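PDB 3NRF: ApaG protein from Pseudomonas aeruginosa, which is of unknown function but belongs to the DUF4354 family and is probably exported, as a small, all-beta protein. Local coordinates for residues F26-F31 with D83-S88; I43-S48 with V99-R104. All coordinates share one frame; numbering follows the deposited sequence. Where two conformers were deposited one is given.

In the fold
Both interactions reach the same six-stranded antiparallel sheet, with centres about 18 Å apart on opposite sides of the chain's centre. Interaction 1 lies within it, pairing neighbouring inner strands 24-37 and 79-88. Interaction 2 sets the turn after short strand 43-44, which pairs with 73-74 in a separate small sheet, against the end of strand 98-102, outermost within this chain. Along the chain the four segments alternate, 26-31, 43-48, 83-88, 99-104, so each contact ties an early part of the sequence to a late one. The two meet where Phe31 CD2 lies 3.7 Å from Val99 CG2, packing strand 98-102 against strand 24-37.

Interaction 1: F26-F31 with D83-S88; sequences FRTQAF and DAIFAS
Phe31 and Phe86 meet on one face of strands 24-37 and 79-88, antiparallel neighbours in the interior of the six-stranded sheet. From CB, which passes 4.0 Å from Ala84 O, the Phe31 side chain turns beside its own backbone N (chi1 -66°), and this brings CD1 to the edge of the Phe86 ring. CD1 does most of the touching, 3.6 Å from Phe86 CD1; CE1 follows at 3.8 Å from the same atom. The ring pair is oblique, its planes 78° apart, and the side chains run across one another.

On the other face Ile85 splits its branches: CG2 reaches Thr28 CB at 3.7 Å, and CG1 lies against Ala30 CB. Farther along, Phe26 sets CD1 3.5 Å from Ala87 CB, and Arg61 makes a cation-pi contact with this ring. Three hydrogen-bonded pairs, Arg27-Ser88, Gln29-Phe86 and Phe31-Ala84, carry two bonds each, the straightest from Phe86 N to Gln29 O at 3.0 Å (173° at the hydrogen). Gln29 folds its amide back so that NE2 donates to Ala30 O at 2.9 Å and also bonds Gly14 O, while OE1 accepts from Lys16. Mutual backbone bonding thus satisfies the peptide groups between the strands, and the face of Phe31 and Phe86 also buries the polar ends of Gln29 and Ser88, the latter bonded to Asp90 and Val93.

Interaction 2: I43-S48 with V99-R104; sequences ISLKNS and VRLSDR
Asn47 O and Asp103 O are joined by one water, which donates to both: it lies 2.6 Å from Asn47 O and equally far from Asp103 O. The same Asn47 oxygen also faces the backbone of the partner segment, taking a CA-H...O contact from Asp103 CA at 3.5 Å. Asp103 CB is close by, but CG stands between the backbone N and the carbonyl carbon (chi1 69°), and the carboxylate leads away from this oxygen. One residue on, the roles reverse, and Ser48 CA makes a CA-H...O contact with Ser102 O at 3.2 Å. No direct hydrogen bond crosses between the segments; the water bridges them.

Leu45 to Ser48 form a type I beta turn, closed by the bond from Ser48 N to Leu45 O, and the chain leaves it straight into strand 49-53. There Cys49 pairs through its backbone with Ser102, extending the antiparallel sheet to its outermost strand within this chain, and a disulfide joins Cys49 to Cys105 close to the chain end. Each segment also holds an ST turn. Ser44 OG accepts from Lys46 N, overlapping the start of the beta turn; Ser102 OG accepts from Arg104 N at 2.9 Å as the strand ends, and a cacodylate, probably from the crystallisation liquor, lies beside the Ser102 side chain.

Apart from the polar groups, the two leucines touch by single methyls, Leu45 CD2 to Leu101 CD1 at 4.1 Å, their side chains crossing at about a right angle. Leu45 rests on Leu35 of strand 24-37 as well, while Leu101 packs on Leu50, Val7 and Val9.

Interaction 1: F26-F31 with D83-S88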
ATOM      1  N   PHE B  26      -8.701  11.780 -13.384  1.00 14.10           N
ATOM      2  CA  PHE B  26      -7.374  11.940 -12.819  1.00 13.90           C
ATOM      3  C   PHE B  26      -7.180  11.096 -11.563  1.00 12.17           C
ATOM      4  O   PHE B  26      -8.128  10.710 -10.918  1.00 12.41           O
ATOM      5  CB  PHE B  26      -6.977  13.408 -12.637  1.00 14.95           C
ATOM      6  CG  PHE B  26      -7.801  14.192 -11.691  1.00 14.23           C
ATOM      7  CD1 PHE B  26      -7.490  14.257 -10.347  1.00 18.07           C
ATOM      8  CD2 PHE B  26      -8.832  15.030 -12.166  1.00 16.94           C
ATOM      9  CE1 PHE B  26      -8.243  15.052  -9.479  1.00 17.16           C
ATOM     10  CE2 PHE B  26      -9.561  15.827 -11.301  1.00 19.03           C
ATOM     11  CZ  PHE B  26      -9.281  15.828  -9.944  1.00 19.15           C
ATOM     12  N   ARG B  27      -5.925  10.755 -11.328  1.00 13.29           N
ATOM     13  CA  ARG B  27      -5.498  10.008 -10.146  1.00 11.91           C
ATOM     14  C   ARG B  27      -4.986  11.001  -9.127  1.00 15.80           C
ATOM     15  O   ARG B  27      -4.453  12.077  -9.517  1.00 12.87           O
ATOM     16  CB  ARG B  27      -4.403   9.014 -10.494  1.00 14.06           C
ATOM     17  CG  ARG B  27      -4.883   7.754 -11.143  1.00 16.10           C
ATOM     18  CD  ARG B  27      -5.430   7.936 -12.568  1.00 15.80           C
ATOM     19  NE  ARG B  27      -5.726   6.633 -13.165  1.00 17.67           N
ATOM     20  CZ  ARG B  27      -6.165   6.457 -14.412  1.00 15.98           C
ATOM     21  NH1 ARG B  27      -6.343   7.526 -15.186  1.00 17.21           N
ATOM     22  NH2 ARG B  27      -6.411   5.238 -14.844  1.00 18.26           N
ATOM     23  N   THR B  28      -5.194  10.705  -7.844  1.00 12.86           N
ATOM     24  CA  THR B  28      -4.784  11.603  -6.772  1.00 15.06           C
ATOM     25  C   THR B  28      -3.853  10.919  -5.791  1.00 15.76           C
ATOM     26  O   THR B  28      -3.962   9.713  -5.564  1.00 14.36           O
ATOM     27  CB  THR B  28      -5.971  12.157  -5.981  1.00 16.30           C
ATOM     28  OG1 THR B  28      -6.702  11.061  -5.403  1.00 16.85           O
ATOM     29  CG2 THR B  28      -6.896  12.984  -6.900  1.00 16.37           C
ATOM     30  N   GLN B  29      -2.889  11.681  -5.279  1.00 13.20           N
ATOM     31  CA  GLN B  29      -1.978  11.206  -4.229  1.00 14.58           C
ATOM     32  C   GLN B  29      -1.975  12.250  -3.113  1.00 13.58           C
ATOM     33  O   GLN B  29      -1.593  13.399  -3.325  1.00 14.27           O
ATOM     34  CB  GLN B  29      -0.546  11.018  -4.747  1.00 14.42           C
ATOM     35  CG  GLN B  29       0.444  10.633  -3.643  1.00 14.93           C
ATOM     36  CD  GLN B  29       0.156   9.275  -3.041  1.00 15.77           C
ATOM     37  OE1 GLN B  29       0.213   8.251  -3.725  1.00 19.03           O
ATOM     38  NE2 GLN B  29      -0.156   9.277  -1.734  1.00 15.63           N
ATOM     39  N   ALA B  30      -2.373  11.847  -1.901  1.00 15.21           N
ATOM     40  CA  ALA B  30      -2.392  12.728  -0.769  1.00 15.57           C
ATOM     41  C   ALA B  30      -1.104  12.633   0.002  1.00 13.32           C
ATOM     42  O   ALA B  30      -0.453  11.602  -0.027  1.00 15.42           O
ATOM     43  CB  ALA B  30      -3.576  12.385   0.177  1.00 16.10           C
ATOM     44  N   PHE B  31      -0.761  13.740   0.652  1.00 14.30           N
ATOM     45  CA  PHE B  31       0.341  13.818   1.556  1.00 16.03           C
ATOM     46  C   PHE B  31      -0.066  14.612   2.786  1.00 18.74           C
ATOM     47  O   PHE B  31      -0.849  15.575   2.692  1.00 18.62           O
ATOM     48  CB  PHE B  31       1.524  14.596   0.962  1.00 17.28           C
ATOM     49  CG  PHE B  31       2.185  13.934  -0.223  1.00 15.73           C
ATOM     50  CD1 PHE B  31       1.622  14.053  -1.494  1.00 15.31           C
ATOM     51  CD2 PHE B  31       3.362  13.275  -0.089  1.00 17.93           C
ATOM     52  CE1 PHE B  31       2.244  13.497  -2.586  1.00 14.88           C
ATOM     53  CE2 PHE B  31       3.976  12.685  -1.204  1.00 17.48           C
ATOM     54  CZ  PHE B  31       3.412  12.812  -2.426  1.00 17.13           C
ATOM     55  N   ASP B  83      -2.998  18.559   5.154  1.00 18.88           N
ATOM     56  CA  ASP B  83      -2.988  17.676   3.984  1.00 18.66           C
ATOM     57  C   ASP B  83      -2.986  18.429   2.675  1.00 17.61           C
ATOM     58  O   ASP B  83      -3.504  19.544   2.578  1.00 17.90           O
ATOM     59  CB  ASP B  83      -4.190  16.764   4.026  1.00 20.63           C
ATOM     60  CG  ASP B  83      -4.173  15.905   5.284  1.00 22.57           C
ATOM     61  OD1 ASP B  83      -3.208  15.134   5.448  1.00 25.65           O
ATOM     62  OD2 ASP B  83      -5.087  16.031   6.118  1.00 31.49           O
ATOM     63  N   ALA B  84      -2.357  17.819   1.680  1.00 17.48           N
ATOM     64  CA  ALA B  84      -2.254  18.385   0.338  1.00 18.67           C
ATOM     65  C   ALA B  84      -2.457  17.241  -0.634  1.00 16.01           C
ATOM     66  O   ALA B  84      -1.902  16.131  -0.422  1.00 16.92           O
ATOM     67  CB  ALA B  84      -0.880  19.018   0.134  1.00 19.23           C
ATOM     68  N   ILE B  85      -3.269  17.434  -1.662  1.00 14.77           N
ATOM     69  CA  ILE B  85      -3.542  16.357  -2.609  1.00 12.36           C
ATOM     70  C   ILE B  85      -3.141  16.782  -4.018  1.00 13.64           C
ATOM     71  O   ILE B  85      -3.610  17.832  -4.491  1.00 14.38           O
ATOM     72  CB  ILE B  85      -5.049  15.929  -2.615  1.00 15.50           C
ATOM     73  CG1 ILE B  85      -5.489  15.464  -1.243  1.00 20.37           C
ATOM     74  CG2 ILE B  85      -5.268  14.820  -3.583  1.00 15.29           C
ATOM     75  CD1 ILE B  85      -6.986  15.051  -1.200  1.00 21.68           C
ATOM     76  N   PHE B  86      -2.297  15.990  -4.655  1.00 13.38           N
ATOM     77  CA  PHE B  86      -1.785  16.228  -5.984  1.00 11.88           C
ATOM     78  C   PHE B  86      -2.390  15.280  -6.978  1.00 14.62           C
ATOM     79  O   PHE B  86      -2.863  14.192  -6.615  1.00 14.94           O
ATOM     80  CB  PHE B  86      -0.243  16.169  -6.020  1.00 12.37           C
ATOM     81  CG  PHE B  86       0.429  17.120  -5.048  1.00 15.26           C
ATOM     82  CD1 PHE B  86       0.644  16.734  -3.733  1.00 15.57           C
ATOM     83  CD2 PHE B  86       0.801  18.425  -5.428  1.00 16.94           C
ATOM     84  CE1 PHE B  86       1.233  17.580  -2.822  1.00 16.51           C
ATOM     85  CE2 PHE B  86       1.393  19.277  -4.497  1.00 17.05           C
ATOM     86  CZ  PHE B  86       1.616  18.841  -3.199  1.00 16.53           C
ATOM     87  N   ALA B  87      -2.305  15.637  -8.250  1.00 15.81           N
ATOM     88  CA  ALA B  87      -2.977  14.870  -9.316  1.00 14.42           C
ATOM     89  C   ALA B  87      -2.185  14.725 -10.602  1.00 15.12           C
ATOM     90  O   ALA B  87      -1.293  15.515 -10.924  1.00 15.67           O
ATOM     91  CB  ALA B  87      -4.325  15.574  -9.666  1.00 14.79           C
ATOM     92  N   SER B  88      -2.512  13.669 -11.315  1.00 14.50           N
ATOM     93  CA  SER B  88      -2.041  13.400 -12.675  1.00 13.60           C
ATOM     94  C   SER B  88      -3.155  12.704 -13.429  1.00 15.27           C
ATOM     95  O   SER B  88      -4.006  12.070 -12.806  1.00 14.04           O
ATOM     96  CB  SER B  88      -0.788  12.545 -12.719  1.00 14.01           C
ATOM     97  OG  SER B  88      -0.949  11.285 -12.088  1.00 16.54           O
TER

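Interaction 2: I43-S48 with V99-R104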
ATOM      1  N   ILE B  43       9.214  34.704   7.007  1.00 37.99           N
ATOM      2  CA  ILE B  43       9.358  34.416   5.576  1.00 32.02           C
ATOM      3  C   ILE B  43       8.002  34.453   4.884  1.00 34.90           C
ATOM      4  O   ILE B  43       7.050  33.834   5.357  1.00 28.22           O
ATOM      5  CB  ILE B  43      10.056  33.007   5.380  1.00 33.60           C
ATOM      6  CG1 ILE B  43      11.487  33.034   5.941  1.00 37.95           C
ATOM      7  CG2 ILE B  43      10.105  32.581   3.907  1.00 34.58           C
ATOM      8  CD1 ILE B  43      12.247  31.682   5.873  1.00 38.10           C
ATOM      9  N   SER B  44       7.886  35.234   3.803  1.00 31.62           N
ATOM     10  CA  SER B  44       6.650  35.277   3.030  1.00 34.64           C
ATOM     11  C   SER B  44       6.543  34.040   2.159  1.00 30.67           C
ATOM     12  O   SER B  44       7.525  33.619   1.550  1.00 32.21           O
ATOM     13  CB  SER B  44       6.581  36.503   2.106  1.00 26.82           C
ATOM     14  OG  SER B  44       5.349  36.490   1.393  1.00 33.13           O
ATOM     15  N   LEU B  45       5.342  33.474   2.109  1.00 29.17           N
ATOM     16  CA  LEU B  45       5.033  32.347   1.224  1.00 25.86           C
ATOM     17  C   LEU B  45       3.999  32.794   0.187  1.00 33.23           C
ATOM     18  O   LEU B  45       3.422  31.977  -0.535  1.00 31.19           O
ATOM     19  CB  LEU B  45       4.480  31.174   2.038  1.00 33.49           C
ATOM     20  CG  LEU B  45       5.415  30.520   3.065  1.00 36.91           C
ATOM     21  CD1 LEU B  45       4.664  29.463   3.843  1.00 36.54           C
ATOM     22  CD2 LEU B  45       6.645  29.933   2.409  1.00 37.08           C
ATOM     23  N   LYS B  46       3.793  34.106   0.089  1.00 29.05           N
ATOM     24  CA  LYS B  46       2.748  34.670  -0.761  1.00 34.96           C
ATOM     25  C   LYS B  46       2.912  34.241  -2.208  1.00 31.62           C
ATOM     26  O   LYS B  46       1.948  33.868  -2.848  1.00 33.10           O
ATOM     27  CB  LYS B  46       2.744  36.209  -0.675  1.00 40.62           C
ATOM     28  CG  LYS B  46       1.513  36.871  -1.325  1.00 44.88           C
ATOM     29  CD  LYS B  46       1.553  38.427  -1.275  1.00 47.22           C
ATOM     30  CE  LYS B  46       1.404  38.978   0.152  1.00 49.59           C
ATOM     31  NZ  LYS B  46       0.079  38.635   0.774  1.00 50.16           N
ATOM     32  N   ASN B  47       4.134  34.327  -2.723  1.00 33.51           N
ATOM     33  CA  ASN B  47       4.375  33.967  -4.125  1.00 43.48           C
ATOM     34  C   ASN B  47       4.866  32.537  -4.324  1.00 32.27           C
ATOM     35  O   ASN B  47       5.439  32.224  -5.357  1.00 32.97           O
ATOM     36  CB  ASN B  47       5.355  34.977  -4.724  1.00 43.55           C
ATOM     37  CG  ASN B  47       4.805  36.382  -4.684  1.00 48.45           C
ATOM     38  OD1 ASN B  47       3.601  36.600  -4.893  1.00 50.19           O
ATOM     39  ND2 ASN B  47       5.675  37.346  -4.407  1.00 50.25           N
ATOM     40  N   SER B  48       4.591  31.676  -3.343  1.00 24.94           N
ATOM     41  CA  SER B  48       5.036  30.282  -3.343  1.00 19.57           C
ATOM     42  C   SER B  48       3.861  29.280  -3.331  1.00 25.28           C
ATOM     43  O   SER B  48       2.731  29.600  -2.955  1.00 24.37           O
ATOM     44  CB  SER B  48       5.868  29.997  -2.099  1.00 28.57           C
ATOM     45  OG  SER B  48       7.008  30.840  -2.015  1.00 33.02           O
ATOM     46  N   VAL B  99       7.911  16.518  -1.983  1.00 15.29           N
ATOM     47  CA  VAL B  99       7.082  17.712  -1.882  1.00 13.22           C
ATOM     48  C   VAL B  99       8.054  18.853  -1.562  1.00 15.44           C
ATOM     49  O   VAL B  99       8.884  18.807  -0.630  1.00 14.63           O
ATOM     50  CB  VAL B  99       5.949  17.611  -0.853  1.00 13.60           C
ATOM     51  CG1 VAL B  99       5.145  18.870  -0.849  1.00 16.22           C
ATOM     52  CG2 VAL B  99       5.063  16.416  -1.227  1.00 18.49           C
ATOM     53  N   ARG B 100       7.957  19.902  -2.350  1.00 14.51           N
ATOM     54  CA  ARG B 100       8.815  21.053  -2.165  0.67 18.05           C
ATOM     55  C   ARG B 100       8.069  22.349  -2.462  1.00 16.93           C
ATOM     56  O   ARG B 100       6.909  22.350  -2.930  1.00 19.36           O
ATOM     57  CB  ARG B 100      10.124  20.918  -2.993  0.67 25.42           C
ATOM     58  CG  ARG B 100      10.004  20.590  -4.483  0.67 27.95           C
ATOM     59  CD  ARG B 100      11.414  20.510  -5.147  0.67 27.12           C
ATOM     60  NE  ARG B 100      12.087  21.800  -5.138  0.67 31.21           N
ATOM     61  CZ  ARG B 100      13.380  22.029  -5.409  0.67 29.06           C
ATOM     62  NH1 ARG B 100      14.228  21.034  -5.700  0.67 25.70           N
ATOM     63  NH2 ARG B 100      13.827  23.278  -5.361  0.67 25.92           N
ATOM     64  N   LEU B 101       8.729  23.449  -2.158  1.00 18.19           N
ATOM     65  CA  LEU B 101       8.171  24.760  -2.442  1.00 17.55           C
ATOM     66  C   LEU B 101       8.711  25.229  -3.813  1.00 21.36           C
ATOM     67  O   LEU B 101       9.814  24.851  -4.229  1.00 22.25           O
ATOM     68  CB  LEU B 101       8.535  25.735  -1.364  1.00 21.76           C
ATOM     69  CG  LEU B 101       7.760  25.638  -0.050  1.00 21.12           C
ATOM     70  CD1 LEU B 101       8.463  26.525   0.964  1.00 25.22           C
ATOM     71  CD2 LEU B 101       6.287  26.074  -0.192  1.00 24.49           C
ATOM     72  N   SER B 102       7.882  26.011  -4.515  1.00 18.57           N
ATOM     73  CA  SER B 102       8.216  26.563  -5.824  1.00 17.68           C
ATOM     74  C   SER B 102       7.573  27.939  -5.902  1.00 15.06           C
ATOM     75  O   SER B 102       6.583  28.224  -5.210  1.00 16.46           O
ATOM     76  CB  SER B 102       7.622  25.721  -6.944  1.00 23.32           C
ATOM     77  OG  SER B 102       7.898  26.331  -8.217  1.00 20.10           O
ATOM     78  N   ASP B 103       8.110  28.770  -6.775  1.00 16.76           N
ATOM     79  CA  ASP B 103       7.481  30.036  -7.086  1.00 17.32           C
ATOM     80  C   ASP B 103       6.831  29.981  -8.482  1.00 18.08           C
ATOM     81  O   ASP B 103       6.398  31.014  -9.014  1.00 21.71           O
ATOM     82  CB  ASP B 103       8.452  31.208  -6.964  1.00 20.01           C
ATOM     83  CG  ASP B 103       9.547  31.214  -8.040  1.00 17.33           C
ATOM     84  OD1 ASP B 103       9.705  30.166  -8.724  1.00 17.97           O
ATOM     85  OD2 ASP B 103      10.200  32.263  -8.173  1.00 19.04           O
ATOM     86  N   ARG B 104       6.708  28.802  -9.067  1.00 18.50           N
ATOM     87  CA  ARG B 104       6.104  28.620 -10.412  1.00 20.95           C
ATOM     88  C   ARG B 104       4.726  28.038 -10.183  1.00 26.89           C
ATOM     89  O   ARG B 104       4.552  26.835 -10.167  1.00 23.55           O
ATOM     90  CB  ARG B 104       6.974  27.716 -11.255  1.00 18.93           C
ATOM     91  CG  ARG B 104       8.386  28.313 -11.463  1.00 19.31           C
ATOM     92  CD  ARG B 104       9.263  27.547 -12.481  1.00 22.06           C
ATOM     93  NE  ARG B 104       8.801  27.771 -13.861  1.00 19.34           N
ATOM     94  CZ  ARG B 104       9.037  28.893 -14.538  1.00 25.07           C
ATOM     95  NH1 ARG B 104       9.742  29.856 -13.988  1.00 25.00           N
ATOM     96  NH2 ARG B 104       8.580  29.044 -15.786  1.00 27.18           N
TER
HETATM   97  O   HOH W   1       4.846  32.760  -7.860  1.00 37.00           O